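Local coordinates for protein glutamine cyclotransferase (Porphyromonas gingivalis W83, PDB 6QQL) that probably converts N-terminal glutaminyl residues of peptides to pyroglutamate, as a zinc-dependent glutaminyl cyclase of the type II, mammalian-like kind, at residues A[191-196]-A[258-263]. Residues are numbered along the deposited sequence; the frame is centred on the assembly and turned at random.
Sequences AGYKAE and KNLGIP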
ATOM      1  N   ALA A 191     -17.962 -13.822   0.309  1.00 31.70           N
ATOM      2  CA  ALA A 191     -17.894 -15.077  -0.423  1.00 32.68           C
ATOM      3  C   ALA A 191     -17.773 -14.802  -1.919  1.00 33.73           C
ATOM      4  O   ALA A 191     -18.536 -14.013  -2.490  1.00 31.93           O
ATOM      5  CB  ALA A 191     -19.124 -15.934  -0.123  1.00 33.02           C
ATOM      6  N   GLY A 192     -16.797 -15.448  -2.548  1.00 32.68           N
ATOM      7  CA  GLY A 192     -16.543 -15.243  -3.962  1.00 28.43           C
ATOM      8  C   GLY A 192     -16.157 -13.825  -4.313  1.00 38.78           C
ATOM      9  O   GLY A 192     -16.579 -13.314  -5.358  1.00 50.19           O
ATOM     10  N   TYR A 193     -15.365 -13.172  -3.465  1.00 45.76           N
ATOM     11  CA  TYR A 193     -14.958 -11.804  -3.758  1.00 44.42           C
ATOM     12  C   TYR A 193     -14.254 -11.746  -5.106  1.00 33.61           C
ATOM     13  O   TYR A 193     -13.473 -12.638  -5.443  1.00 46.16           O
ATOM     14  CB  TYR A 193     -14.036 -11.260  -2.658  1.00 34.06           C
ATOM     15  CG  TYR A 193     -13.459  -9.900  -3.014  1.00 26.50           C
ATOM     16  CD1 TYR A 193     -12.280  -9.787  -3.738  1.00 29.24           C
ATOM     17  CD2 TYR A 193     -14.111  -8.741  -2.663  1.00 24.71           C
ATOM     18  CE1 TYR A 193     -11.766  -8.561  -4.089  1.00 30.54           C
ATOM     19  CE2 TYR A 193     -13.605  -7.509  -3.011  1.00 29.38           C
ATOM     20  CZ  TYR A 193     -12.428  -7.419  -3.719  1.00 31.35           C
ATOM     21  OH  TYR A 193     -11.922  -6.177  -4.073  1.00 28.27           O
ATOM     22  N   LYS A 194     -14.533 -10.695  -5.878  1.00 17.74           N
ATOM     23  CA  LYS A 194     -13.829 -10.517  -7.143  1.00 34.34           C
ATOM     24  C   LYS A 194     -13.670  -9.027  -7.431  1.00 36.92           C
ATOM     25  O   LYS A 194     -14.502  -8.205  -7.036  1.00 37.41           O
ATOM     26  CB  LYS A 194     -14.537 -11.188  -8.323  1.00 37.90           C
ATOM     27  CG  LYS A 194     -13.543 -11.663  -9.387  1.00 56.15           C
ATOM     28  CD  LYS A 194     -13.475 -10.894 -10.710  1.00 60.22           C
ATOM     29  CE  LYS A 194     -12.205 -11.351 -11.467  1.00 56.88           C
ATOM     30  NZ  LYS A 194     -11.829 -10.515 -12.646  1.00 65.14           N
ATOM     31  N   ALA A 195     -12.582  -8.679  -8.108  1.00 29.32           N
ATOM     32  CA  ALA A 195     -12.395  -7.306  -8.553  1.00 32.72           C
ATOM     33  C   ALA A 195     -11.788  -7.356  -9.938  1.00 36.95           C
ATOM     34  O   ALA A 195     -11.097  -8.314 -10.285  1.00 51.77           O
ATOM     35  CB  ALA A 195     -11.508  -6.479  -7.608  1.00 20.29           C
ATOM     36  N   GLU A 196     -12.077  -6.339 -10.747  1.00 28.61           N
ATOM     37  CA  GLU A 196     -11.579  -6.385 -12.115  1.00 24.52           C
ATOM     38  C   GLU A 196     -10.068  -6.172 -12.149  1.00 32.95           C
ATOM     39  O   GLU A 196      -9.358  -6.827 -12.921  1.00 46.78           O
ATOM     40  CB  GLU A 196     -12.309  -5.354 -12.976  1.00 17.50           C
ATOM     41  CG  GLU A 196     -13.778  -5.635 -13.177  1.00 26.04           C
ATOM     42  CD  GLU A 196     -14.050  -7.077 -13.544  1.00 45.57           C
ATOM     43  OE1 GLU A 196     -14.842  -7.737 -12.836  1.00 49.66           O
ATOM     44  OE2 GLU A 196     -13.465  -7.561 -14.538  1.00 54.48           O
ATOM     45  N   LYS A 258      -2.412 -15.058  -6.963  1.00 26.44           N
ATOM     46  CA  LYS A 258      -2.485 -16.516  -6.906  1.00 32.65           C
ATOM     47  C   LYS A 258      -3.869 -16.966  -6.457  1.00 32.51           C
ATOM     48  O   LYS A 258      -4.581 -17.644  -7.203  1.00 32.73           O
ATOM     49  CB  LYS A 258      -1.386 -17.098  -5.999  1.00 26.85           C
ATOM     50  CG  LYS A 258       0.075 -16.949  -6.569  1.00 43.24           C
ATOM     51  CD  LYS A 258       0.287 -17.619  -7.962  1.00 46.67           C
ATOM     52  CE  LYS A 258       1.548 -17.140  -8.701  1.00 44.70           C
ATOM     53  NZ  LYS A 258       1.934 -18.116  -9.775  1.00 44.04           N
ATOM     54  N   ASN A 259      -4.316 -16.506  -5.287  1.00 36.06           N
ATOM     55  CA  ASN A 259      -5.503 -17.091  -4.671  1.00 32.33           C
ATOM     56  C   ASN A 259      -6.826 -16.429  -5.079  1.00 35.30           C
ATOM     57  O   ASN A 259      -7.873 -17.087  -5.026  1.00 30.51           O
ATOM     58  CB  ASN A 259      -5.360 -17.062  -3.152  1.00 32.63           C
ATOM     59  CG  ASN A 259      -4.109 -17.770  -2.677  1.00 34.28           C
ATOM     60  OD1 ASN A 259      -3.419 -17.288  -1.779  1.00 41.86           O
ATOM     61  ND2 ASN A 259      -3.800 -18.916  -3.285  1.00 28.12           N
ATOM     62  N   LEU A 260      -6.828 -15.174  -5.515  1.00 30.34           N
ATOM     63  CA  LEU A 260      -8.073 -14.569  -5.954  1.00 27.02           C
ATOM     64  C   LEU A 260      -8.160 -14.365  -7.462  1.00 28.08           C
ATOM     65  O   LEU A 260      -9.209 -13.935  -7.950  1.00 22.14           O
ATOM     66  CB  LEU A 260      -8.303 -13.239  -5.237  1.00 27.59           C
ATOM     67  CG  LEU A 260      -8.756 -13.396  -3.789  1.00 39.03           C
ATOM     68  CD1 LEU A 260      -9.027 -12.031  -3.160  1.00 47.90           C
ATOM     69  CD2 LEU A 260      -9.992 -14.287  -3.692  1.00 35.01           C
ATOM     70  N   GLY A 261      -7.090 -14.629  -8.211  1.00 30.89           N
ATOM     71  CA  GLY A 261      -7.150 -14.490  -9.646  1.00 20.05           C
ATOM     72  C   GLY A 261      -7.272 -13.069 -10.112  1.00 23.43           C
ATOM     73  O   GLY A 261      -7.637 -12.835 -11.263  1.00 43.14           O
ATOM     74  N   ILE A 262      -7.034 -12.098  -9.244  1.00 19.04           N
ATOM     75  CA  ILE A 262      -7.201 -10.720  -9.676  1.00 27.91           C
ATOM     76  C   ILE A 262      -5.887 -10.189 -10.251  1.00 32.26           C
ATOM     77  O   ILE A 262      -4.834 -10.262  -9.588  1.00 22.38           O
ATOM     78  CB  ILE A 262      -7.721  -9.861  -8.517  1.00 25.32           C
ATOM     79  CG1 ILE A 262      -8.948 -10.542  -7.903  1.00 22.44           C
ATOM     80  CG2 ILE A 262      -8.005  -8.436  -8.995  1.00 25.52           C
ATOM     81  CD1 ILE A 262      -9.578  -9.786  -6.763  1.00 29.08           C
ATOM     82  N   PRO A 263      -5.898  -9.639 -11.469  1.00 26.14           N
ATOM     83  CA  PRO A 263      -4.684  -9.013 -12.013  1.00 18.54           C
ATOM     84  C   PRO A 263      -4.328  -7.769 -11.214  1.00 17.90           C
ATOM     85  O   PRO A 263      -5.113  -6.822 -11.129  1.00 17.77           O
ATOM     86  CB  PRO A 263      -5.072  -8.676 -13.459  1.00 19.06           C
ATOM     87  CG  PRO A 263      -6.522  -8.537 -13.417  1.00 19.27           C
ATOM     88  CD  PRO A 263      -7.032  -9.537 -12.399  1.00 20.22           C
TER
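Residues 193-196 and 260-263 run side by side, their end-to-end directions 10° apart, with A195 and I262 nearest at 6.3 Å between CA atoms. No hydrogen bond joins the two segments, so the contact rests on packing. Helix 253-260 ends at L260, and G261, with positive phi, turns the chain out of it, a conformation glycine reaches readily for want of a CB. I262 is branched at CB and uses both arms. With CG1 beside its own backbone N (chi1 -51°), CD1 reaches the edge of the Y193 ring, 3.7 Å from CE1. The short A195 side chain leaves its backbone open to this methyl, which lies 3.5 Å from A195 N and 3.9 Å from A195 CB; CG2 rests near A195 O. L260 suits its place by bringing apolar CD1 obliquely to Y193 CD1, at 4.0 Å. P263, lacking a backbone N-H, sets ring carbon CG near E196 O. Tyrosine suits buried position 193 because its ring meets both methyls while OH is hydrogen-bonded to D159. W184 of helix 179-186 packs edge-to-face on Y193 and touches L260; L104 of strand 102-108 adjoins Y193 and A195. Both segments lead into neighbouring parallel strands, 197-202 and the outermost 264-268, where P263 is hydrogen-bonded through the backbone to G198.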